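Local coordinates for DYNE8 (Micromonospora chersina, PDB 4AMM), which serves as the acyltransferase domain of an iterative enediyne polyketide synthase, probably loading acyl units for polyketide chain growth in dynemicin biosynthesis, at residues L38-A43 and P396-R401; L173-G178 and V238-R243; E203-A208 and P280-A285. All blocks are in the same frame, centred on the assembly; numbering follows the deposited sequence.

Interaction 1: residues L38-A43 and P396-R401; sequences LAAGLA and PFFAGR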
loop_
_atom_site.group_PDB
_atom_site.type_symbol
_atom_site.label_atom_id
_atom_site.label_comp_id
_atom_site.label_asym_id
_atom_site.label_seq_id
_atom_site.Cartn_x
_atom_site.Cartn_y
_atom_site.Cartn_z
ATOM N N LEU A 38 -1.189 26.696 -14.686
ATOM C CA LEU A 38 0.178 26.381 -14.998
ATOM C C LEU A 38 0.357 24.868 -14.945
ATOM O O LEU A 38 0.997 24.300 -15.886
ATOM C CB LEU A 38 1.120 27.055 -13.975
ATOM C CG LEU A 38 2.593 26.674 -14.039
ATOM C CD1 LEU A 38 3.186 27.103 -15.352
ATOM C CD2 LEU A 38 3.363 27.363 -12.866
ATOM N N ALA A 39 -0.150 24.185 -13.927
ATOM C CA ALA A 39 0.047 22.727 -13.732
ATOM C C ALA A 39 -0.660 22.004 -14.914
ATOM O O ALA A 39 -0.082 21.004 -15.442
ATOM C CB ALA A 39 -0.563 22.334 -12.399
ATOM N N ALA A 40 -1.828 22.424 -15.312
ATOM C CA ALA A 40 -2.535 21.687 -16.406
ATOM C C ALA A 40 -1.723 21.885 -17.664
ATOM O O ALA A 40 -1.623 20.939 -18.493
ATOM C CB ALA A 40 -3.917 22.191 -16.554
ATOM N N GLY A 41 -1.183 23.079 -17.908
ATOM C CA GLY A 41 -0.368 23.320 -19.106
ATOM C C GLY A 41 0.868 22.533 -19.089
ATOM O O GLY A 41 1.287 21.950 -20.159
ATOM N N LEU A 42 1.582 22.410 -17.965
ATOM C CA LEU A 42 2.791 21.615 -17.895
ATOM C C LEU A 42 2.487 20.167 -18.159
ATOM O O LEU A 42 3.306 19.487 -18.815
ATOM C CB LEU A 42 3.454 21.801 -16.470
ATOM C CG LEU A 42 4.092 23.197 -16.334
ATOM C CD1 LEU A 42 4.458 23.349 -14.792
ATOM C CD2 LEU A 42 5.336 23.291 -17.154
ATOM N N ALA A 43 1.376 19.650 -17.638
ATOM C CA ALA A 43 1.063 18.217 -17.835
ATOM C C ALA A 43 0.809 17.981 -19.340
ATOM O O ALA A 43 1.228 16.910 -19.857
ATOM C CB ALA A 43 -0.106 17.797 -17.013
ATOM N N PRO A 396 -4.474 12.931 -17.112
ATOM C CA PRO A 396 -5.727 12.453 -16.483
ATOM C C PRO A 396 -5.992 13.165 -15.141
ATOM O O PRO A 396 -7.184 13.245 -14.774
ATOM C CB PRO A 396 -5.464 10.964 -16.307
ATOM C CG PRO A 396 -4.569 10.607 -17.406
ATOM C CD PRO A 396 -3.602 11.806 -17.504
ATOM N N PHE A 397 -4.992 13.657 -14.447
ATOM C CA PHE A 397 -5.272 14.314 -13.183
ATOM C C PHE A 397 -6.034 15.595 -13.377
ATOM O O PHE A 397 -6.613 16.104 -12.414
ATOM C CB PHE A 397 -3.909 14.564 -12.471
ATOM C CG PHE A 397 -4.069 15.055 -11.047
ATOM C CD1 PHE A 397 -4.227 14.134 -10.021
ATOM C CD2 PHE A 397 -4.015 16.391 -10.748
ATOM C CE1 PHE A 397 -4.462 14.582 -8.657
ATOM C CE2 PHE A 397 -4.200 16.847 -9.346
ATOM C CZ PHE A 397 -4.429 15.952 -8.380
ATOM N N PHE A 398 -6.063 16.167 -14.586
ATOM C CA PHE A 398 -6.675 17.469 -14.858
ATOM C C PHE A 398 -8.041 17.371 -15.522
ATOM O O PHE A 398 -8.674 18.394 -15.707
ATOM C CB PHE A 398 -5.687 18.346 -15.675
ATOM C CG PHE A 398 -4.460 18.662 -14.897
ATOM C CD1 PHE A 398 -4.507 19.742 -13.994
ATOM C CD2 PHE A 398 -3.353 17.823 -14.922
ATOM C CE1 PHE A 398 -3.484 19.989 -13.156
ATOM C CE2 PHE A 398 -2.236 18.093 -14.076
ATOM C CZ PHE A 398 -2.321 19.185 -13.184
ATOM N N ALA A 399 -8.433 16.149 -15.827
ATOM C CA ALA A 399 -9.692 15.872 -16.565
ATOM C C ALA A 399 -10.879 15.805 -15.633
ATOM O O ALA A 399 -10.835 15.173 -14.574
ATOM C CB ALA A 399 -9.557 14.560 -17.301
ATOM N N GLY A 400 -11.966 16.441 -16.047
ATOM C CA GLY A 400 -13.269 16.125 -15.449
ATOM C C GLY A 400 -13.483 16.681 -14.065
ATOM O O GLY A 400 -14.271 16.094 -13.303
ATOM N N ARG A 401 -12.858 17.807 -13.745
ATOM C CA ARG A 401 -13.008 18.411 -12.377
ATOM C C ARG A 401 -14.330 19.137 -12.182
ATOM O O ARG A 401 -14.956 19.532 -13.160
ATOM C CB ARG A 401 -11.871 19.365 -12.061
ATOM C CG ARG A 401 -10.494 18.648 -12.119
ATOM C CD ARG A 401 -9.399 19.586 -11.660
ATOM N NE ARG A 401 -8.130 18.900 -11.478
ATOM C CZ ARG A 401 -7.033 19.518 -11.089
ATOM N NH1 ARG A 401 -7.087 20.827 -10.781
ATOM N NH2 ARG A 401 -5.914 18.843 -10.945
#
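The Phe398 ring lies flat against the helix at Ala40, whose CA stands over the middle of one face, 3.7 Å from the ring centroid and 14° off the ring normal, a CH-pi contact made by the backbone. Over the opposite face, offset toward the rim, sits CD2 of Phe397, the preceding residue in the chain. Around the ring the three alanine methyls each take a different part. Ala40 CB comes within 3.6 Å of Phe398 CD1, Ala43 CB approaches Phe398 CE2 obliquely at 3.6 Å, and Ala39 CB reaches Phe398 CZ at 3.7 Å. Small residues at these three positions let the aromatic ring come down onto the helix backbone. No hydrogen bond crosses the contact, and one ring supplies the whole of its second side. With chi1 at -65°, CG of Phe398 stands anti to the carbonyl carbon, which carries the ring out from the loop toward the helix.

The chain end is folded back on itself: Arg401 NH2 donates to Phe397 O at 3.2 Å from above the carbonyl plane, with NE adding a weak bond to the same oxygen. Arg401 also forms a salt bridge with Glu4. The contact thus lays the C-terminal tail against helix 32-45, beside the edge strand 4-10 of the antiparallel sheet, while Pro396 and Ala399 lean on helix 144-165.

Interaction 2: residues L173-G178 and V238-R243; sequences LGHSLG and VDNGER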
loop_
_atom_site.group_PDB
_atom_site.type_symbol
_atom_site.label_atom_id
_atom_site.label_comp_id
_atom_site.label_asym_id
_atom_site.label_seq_id
_atom_site.Cartn_x
_atom_site.Cartn_y
_atom_site.Cartn_z
ATOM N N LEU A 173 2.204 -6.906 -4.844
ATOM C CA LEU A 173 1.842 -7.824 -3.739
ATOM C C LEU A 173 0.614 -7.278 -3.057
ATOM O O LEU A 173 0.333 -6.064 -3.098
ATOM C CB LEU A 173 2.982 -7.949 -2.726
ATOM C CG LEU A 173 3.334 -6.794 -1.871
ATOM C CD1 LEU A 173 2.320 -6.637 -0.637
ATOM C CD2 LEU A 173 4.796 -6.952 -1.343
ATOM N N GLY A 174 -0.121 -8.185 -2.430
ATOM C CA GLY A 174 -1.311 -7.808 -1.643
ATOM C C GLY A 174 -1.224 -8.419 -0.258
ATOM O O GLY A 174 -0.832 -9.576 -0.105
ATOM N N HIS A 175 -1.574 -7.606 0.752
ATOM C CA HIS A 175 -1.578 -8.046 2.183
ATOM C C HIS A 175 -2.924 -8.653 2.520
ATOM O O HIS A 175 -3.929 -7.969 2.574
ATOM C CB HIS A 175 -1.333 -6.785 3.021
ATOM C CG HIS A 175 -0.857 -7.047 4.426
ATOM N ND1 HIS A 175 -1.732 -7.501 5.419
ATOM C CD2 HIS A 175 0.350 -6.828 5.026
ATOM C CE1 HIS A 175 -1.043 -7.561 6.554
ATOM N NE2 HIS A 175 0.211 -7.178 6.349
ATOM N N SER A 176 -2.899 -9.974 2.773
ATOM C CA SER A 176 -4.149 -10.690 3.187
ATOM C C SER A 176 -5.232 -10.406 2.113
ATOM O O SER A 176 -5.070 -10.872 0.934
ATOM C CB SER A 176 -4.548 -10.313 4.602
ATOM O OG SER A 176 -5.652 -11.207 4.896
ATOM N N LEU A 177 -6.330 -9.761 2.429
ATOM C CA LEU A 177 -7.358 -9.399 1.487
ATOM C C LEU A 177 -6.798 -8.828 0.179
ATOM O O LEU A 177 -7.349 -9.062 -0.918
ATOM C CB LEU A 177 -8.312 -8.355 2.136
ATOM C CG LEU A 177 -9.375 -7.749 1.233
ATOM C CD1 LEU A 177 -10.375 -8.826 0.722
ATOM C CD2 LEU A 177 -10.059 -6.642 1.990
ATOM N N GLY A 178 -5.775 -7.978 0.311
ATOM C CA GLY A 178 -5.221 -7.339 -0.914
ATOM C C GLY A 178 -4.685 -8.327 -1.928
ATOM O O GLY A 178 -4.556 -7.895 -3.095
ATOM N N VAL A 238 0.746 -12.348 11.373
ATOM C CA VAL A 238 1.129 -11.395 10.339
ATOM C C VAL A 238 2.611 -11.103 10.585
ATOM O O VAL A 238 3.009 -10.635 11.650
ATOM C CB VAL A 238 0.328 -10.092 10.463
ATOM C CG1 VAL A 238 0.781 -9.072 9.358
ATOM C CG2 VAL A 238 -1.191 -10.329 10.425
ATOM N N ASP A 239 3.461 -11.393 9.606
ATOM C CA ASP A 239 4.926 -11.070 9.682
ATOM C C ASP A 239 5.149 -9.843 8.864
ATOM O O ASP A 239 5.268 -9.894 7.608
ATOM C CB ASP A 239 5.757 -12.228 9.149
ATOM C CG ASP A 239 7.224 -11.932 9.175
ATOM O OD1 ASP A 239 7.668 -10.914 9.777
ATOM O OD2 ASP A 239 7.944 -12.729 8.450
ATOM N N ASN A 240 5.116 -8.656 9.490
ATOM C CA ASN A 240 5.161 -7.391 8.690
ATOM C C ASN A 240 6.543 -6.849 8.526
ATOM O O ASN A 240 6.767 -5.936 7.738
ATOM C CB ASN A 240 4.369 -6.301 9.383
ATOM C CG ASN A 240 2.937 -6.378 9.049
ATOM O OD1 ASN A 240 2.558 -6.879 7.945
ATOM N ND2 ASN A 240 2.089 -5.940 9.991
ATOM N N GLY A 241 7.488 -7.417 9.265
ATOM C CA GLY A 241 8.927 -7.019 9.169
ATOM C C GLY A 241 9.646 -7.222 10.474
ATOM O O GLY A 241 9.126 -7.774 11.460
ATOM N N GLU A 242 10.886 -6.744 10.521
ATOM C CA GLU A 242 11.756 -6.876 11.681
ATOM C C GLU A 242 11.235 -6.166 12.911
ATOM O O GLU A 242 11.702 -6.509 14.020
ATOM C CB GLU A 242 13.232 -6.396 11.360
ATOM C CG GLU A 242 13.855 -7.217 10.159
ATOM C CD GLU A 242 14.189 -8.679 10.464
ATOM O OE1 GLU A 242 14.683 -8.998 11.603
ATOM O OE2 GLU A 242 14.031 -9.495 9.502
ATOM N N ARG A 243 10.326 -5.217 12.705
ATOM C CA ARG A 243 9.839 -4.378 13.815
ATOM C C ARG A 243 8.399 -4.638 14.133
ATOM O O ARG A 243 7.871 -3.959 14.967
ATOM C CB ARG A 243 10.030 -2.877 13.437
ATOM C CG ARG A 243 11.476 -2.505 12.987
ATOM C CD ARG A 243 11.528 -1.196 12.283
ATOM N NE ARG A 243 12.925 -1.019 11.883
ATOM C CZ ARG A 243 13.865 -0.371 12.574
ATOM N NH1 ARG A 243 13.548 0.242 13.727
ATOM N NH2 ARG A 243 15.106 -0.383 12.147
#
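One hydrogen bond carries the polar side of this contact: His175 NE2 donates to Asn240 OD1 at 2.9 Å. It is nearly straight, with an N-H...O angle of 164°. The oxygen lies in the plane of the imidazole, at its edge, and the N-H meets a lone pair in the plane of the amide carbonyl. The amide plane is nonetheless turned 40° from that of the ring. With NE2 acting as the donor, the bond places a hydrogen on that nitrogen and restrains the rotation of the imidazole.

The apolar part is a single methyl. Val238 CG1 sits at the ring edge, 3.6 Å from His175 NE2 and 3.7 Å from His175 CE1. Its chi1 of 179° sets CG1 anti to the backbone N and extends it toward the histidine. Val238 and Asn240, two residues apart on one strand, thus both meet the NE2 end of the ring, the first through carbon and the second through oxygen. All three residues are buried.

Next to the histidine, Ser176 belongs to a Gly-His-Ser-Leu-Gly sequence that fits a nucleophile elbow; its backbone, with positive phi, is consistent with that strained turn. Ser176 OG is hydrogen-bonded to His278 NE2 and to Arg201 NH2, and the serine-histidine pair is consistent with the catalytic dyad of acyltransferases. The contact links the end of strand 171-174 in the parallel sheet to strand 235-241 of the mixed sheet, where Asn240 and Gly241 form a classic beta bulge opposite His244. Phe333 meets the His175 ring, and helix 353-360 packs on both His175 and Asn240.

Interaction 3: residues E203-A208 and P280-A285; sequences EAMSAA and PLMAPA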
loop_
_atom_site.group_PDB
_atom_site.type_symbol
_atom_site.label_atom_id
_atom_site.label_comp_id
_atom_site.label_asym_id
_atom_site.label_seq_id
_atom_site.Cartn_x
_atom_site.Cartn_y
_atom_site.Cartn_z
ATOM N N GLU A 203 -18.033 -12.115 4.389
ATOM C CA GLU A 203 -19.168 -12.807 5.097
ATOM C C GLU A 203 -18.610 -14.043 5.841
ATOM O O GLU A 203 -18.907 -14.233 7.053
ATOM C CB GLU A 203 -20.236 -13.163 4.079
ATOM C CG GLU A 203 -21.433 -13.982 4.675
ATOM C CD GLU A 203 -22.424 -14.529 3.604
ATOM O OE1 GLU A 203 -22.104 -15.509 2.898
ATOM O OE2 GLU A 203 -23.522 -13.953 3.455
ATOM N N ALA A 204 -17.749 -14.828 5.185
ATOM C CA ALA A 204 -17.247 -16.116 5.846
ATOM C C ALA A 204 -16.413 -15.718 7.084
ATOM O O ALA A 204 -16.562 -16.288 8.177
ATOM C CB ALA A 204 -16.416 -16.936 4.871
ATOM N N MET A 205 -15.554 -14.736 6.951
ATOM C CA MET A 205 -14.620 -14.380 8.013
ATOM C C MET A 205 -15.295 -13.654 9.170
ATOM O O MET A 205 -14.721 -13.593 10.251
ATOM C CB MET A 205 -13.484 -13.521 7.496
ATOM C CG MET A 205 -12.565 -14.353 6.542
ATOM S SD MET A 205 -11.226 -13.492 5.801
ATOM C CE MET A 205 -10.235 -13.189 7.244
ATOM N N SER A 206 -16.491 -13.097 8.977
ATOM C CA SER A 206 -17.202 -12.380 10.059
ATOM C C SER A 206 -17.877 -13.353 11.042
ATOM O O SER A 206 -18.132 -12.949 12.118
ATOM C CB SER A 206 -18.277 -11.475 9.447
ATOM O OG SER A 206 -19.375 -12.213 8.953
ATOM N N ALA A 207 -18.058 -14.607 10.687
ATOM C CA ALA A 207 -18.627 -15.634 11.624
ATOM C C ALA A 207 -17.805 -15.681 12.895
ATOM O O ALA A 207 -16.566 -15.566 12.850
ATOM C CB ALA A 207 -18.638 -16.981 10.946
ATOM N N ALA A 208 -18.414 -15.877 14.061
ATOM C CA ALA A 208 -17.657 -15.958 15.268
ATOM C C ALA A 208 -16.721 -17.116 15.290
ATOM O O ALA A 208 -17.024 -18.196 14.713
ATOM C CB ALA A 208 -18.699 -16.090 16.447
ATOM N N PRO A 280 -5.435 -20.975 12.905
ATOM C CA PRO A 280 -6.347 -22.121 12.754
ATOM C C PRO A 280 -7.784 -21.870 13.150
ATOM O O PRO A 280 -8.640 -22.620 12.693
ATOM C CB PRO A 280 -5.723 -23.205 13.619
ATOM C CG PRO A 280 -4.214 -22.878 13.557
ATOM C CD PRO A 280 -4.154 -21.358 13.550
ATOM N N LEU A 281 -8.052 -20.866 13.966
ATOM C CA LEU A 281 -9.482 -20.579 14.344
ATOM C C LEU A 281 -10.269 -20.083 13.174
ATOM O O LEU A 281 -11.498 -19.990 13.215
ATOM C CB LEU A 281 -9.577 -19.558 15.482
ATOM C CG LEU A 281 -8.963 -20.156 16.724
ATOM C CD1 LEU A 281 -9.031 -19.144 17.808
ATOM C CD2 LEU A 281 -9.723 -21.495 17.147
ATOM N N MET A 282 -9.627 -19.741 12.056
ATOM C CA MET A 282 -10.301 -19.386 10.790
ATOM C C MET A 282 -10.564 -20.584 9.874
ATOM O O MET A 282 -11.149 -20.315 8.802
ATOM C CB MET A 282 -9.506 -18.282 10.044
ATOM C CG MET A 282 -9.235 -17.041 10.851
ATOM S SD MET A 282 -10.728 -16.270 11.657
ATOM C CE MET A 282 -11.460 -15.874 10.112
ATOM N N ALA A 283 -10.299 -21.795 10.322
ATOM C CA ALA A 283 -10.539 -22.930 9.401
ATOM C C ALA A 283 -12.023 -23.052 8.945
ATOM O O ALA A 283 -12.255 -23.332 7.789
ATOM C CB ALA A 283 -10.062 -24.208 10.084
ATOM N N PRO A 284 -12.998 -22.788 9.816
ATOM C CA PRO A 284 -14.402 -22.847 9.340
ATOM C C PRO A 284 -14.661 -21.854 8.220
ATOM O O PRO A 284 -15.338 -22.156 7.121
ATOM C CB PRO A 284 -15.225 -22.523 10.623
ATOM C CG PRO A 284 -14.439 -22.970 11.686
ATOM C CD PRO A 284 -12.970 -22.569 11.259
ATOM N N ALA A 285 -14.162 -20.614 8.342
ATOM C CA ALA A 285 -14.277 -19.593 7.305
ATOM C C ALA A 285 -13.572 -19.985 6.009
ATOM O O ALA A 285 -14.107 -19.718 4.907
ATOM C CB ALA A 285 -13.748 -18.261 7.787
#
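Met282 reaches Met205 by turning at both chi2 (-52°) and chi3 (-65°), which curls its terminal methyl round toward the other segment. Met205 runs straight through chi2 and offers its CB and CG, with CE brought in by a bend at chi3. The two side chains cross at about a right angle. At the crossing, Met282 CE lies 4.0 Å from Met205 CG and 4.1 Å from Met205 CE, so one methyl is set against several carbons of its partner. Met282 CE also lies 4.0 Å from Met205 O.

Beside the methionines the backbones come close. Ala285 CB points at the end of helix 191-206 and comes within 3.5 Å of Ala204 O, while the two alanine methyls, Ala204 CB and Ala285 CB, are 4.2 Å apart. Ala204 CB is also near the backbone oxygen of Ala285, so each methyl sits against the other residue's carbonyl. The small side chains allow the CA atoms of Ala204 and Ala285 to approach to 4.8 Å. Nothing crosses the contact by hydrogen bonding.

The last helical turn of 203-206 is tied up from within: Ser206 OG donates to Glu203 O at 2.8 Å, from the same face as Ser206 N. Phe277 touches both methionines, and Leu327 of helix 319-328 touches Met205 and Ala285. This is plain apolar packing of two helix ends, with alanines at the closest approach: the C-terminal end of 191-206 against the start of 283-294, where Met282 is the N-cap residue. Within the acyltransferase domain, the Met205 side chain lies near the probable nucleophile elbow without touching it.

Interactions 2 and 3 are neighbours: their centres are 19 Å apart and their nearest atoms about 6 Å, without touching. Along the chain their segments alternate. Arg201, on the same helix as Ala204, and His278, two residues before Pro280, tie the surroundings of interaction 3 to the probable active-site serine in the turn of interaction 2. Interaction 1 is remote, its centre 35 Å from that of interaction 2 and 46 Å from that of interaction 3, on the opposite side of the chain's centre from the latter. It brings the chain's C-terminal end back to an early helix, and the other two contacts form within the intervening sequence.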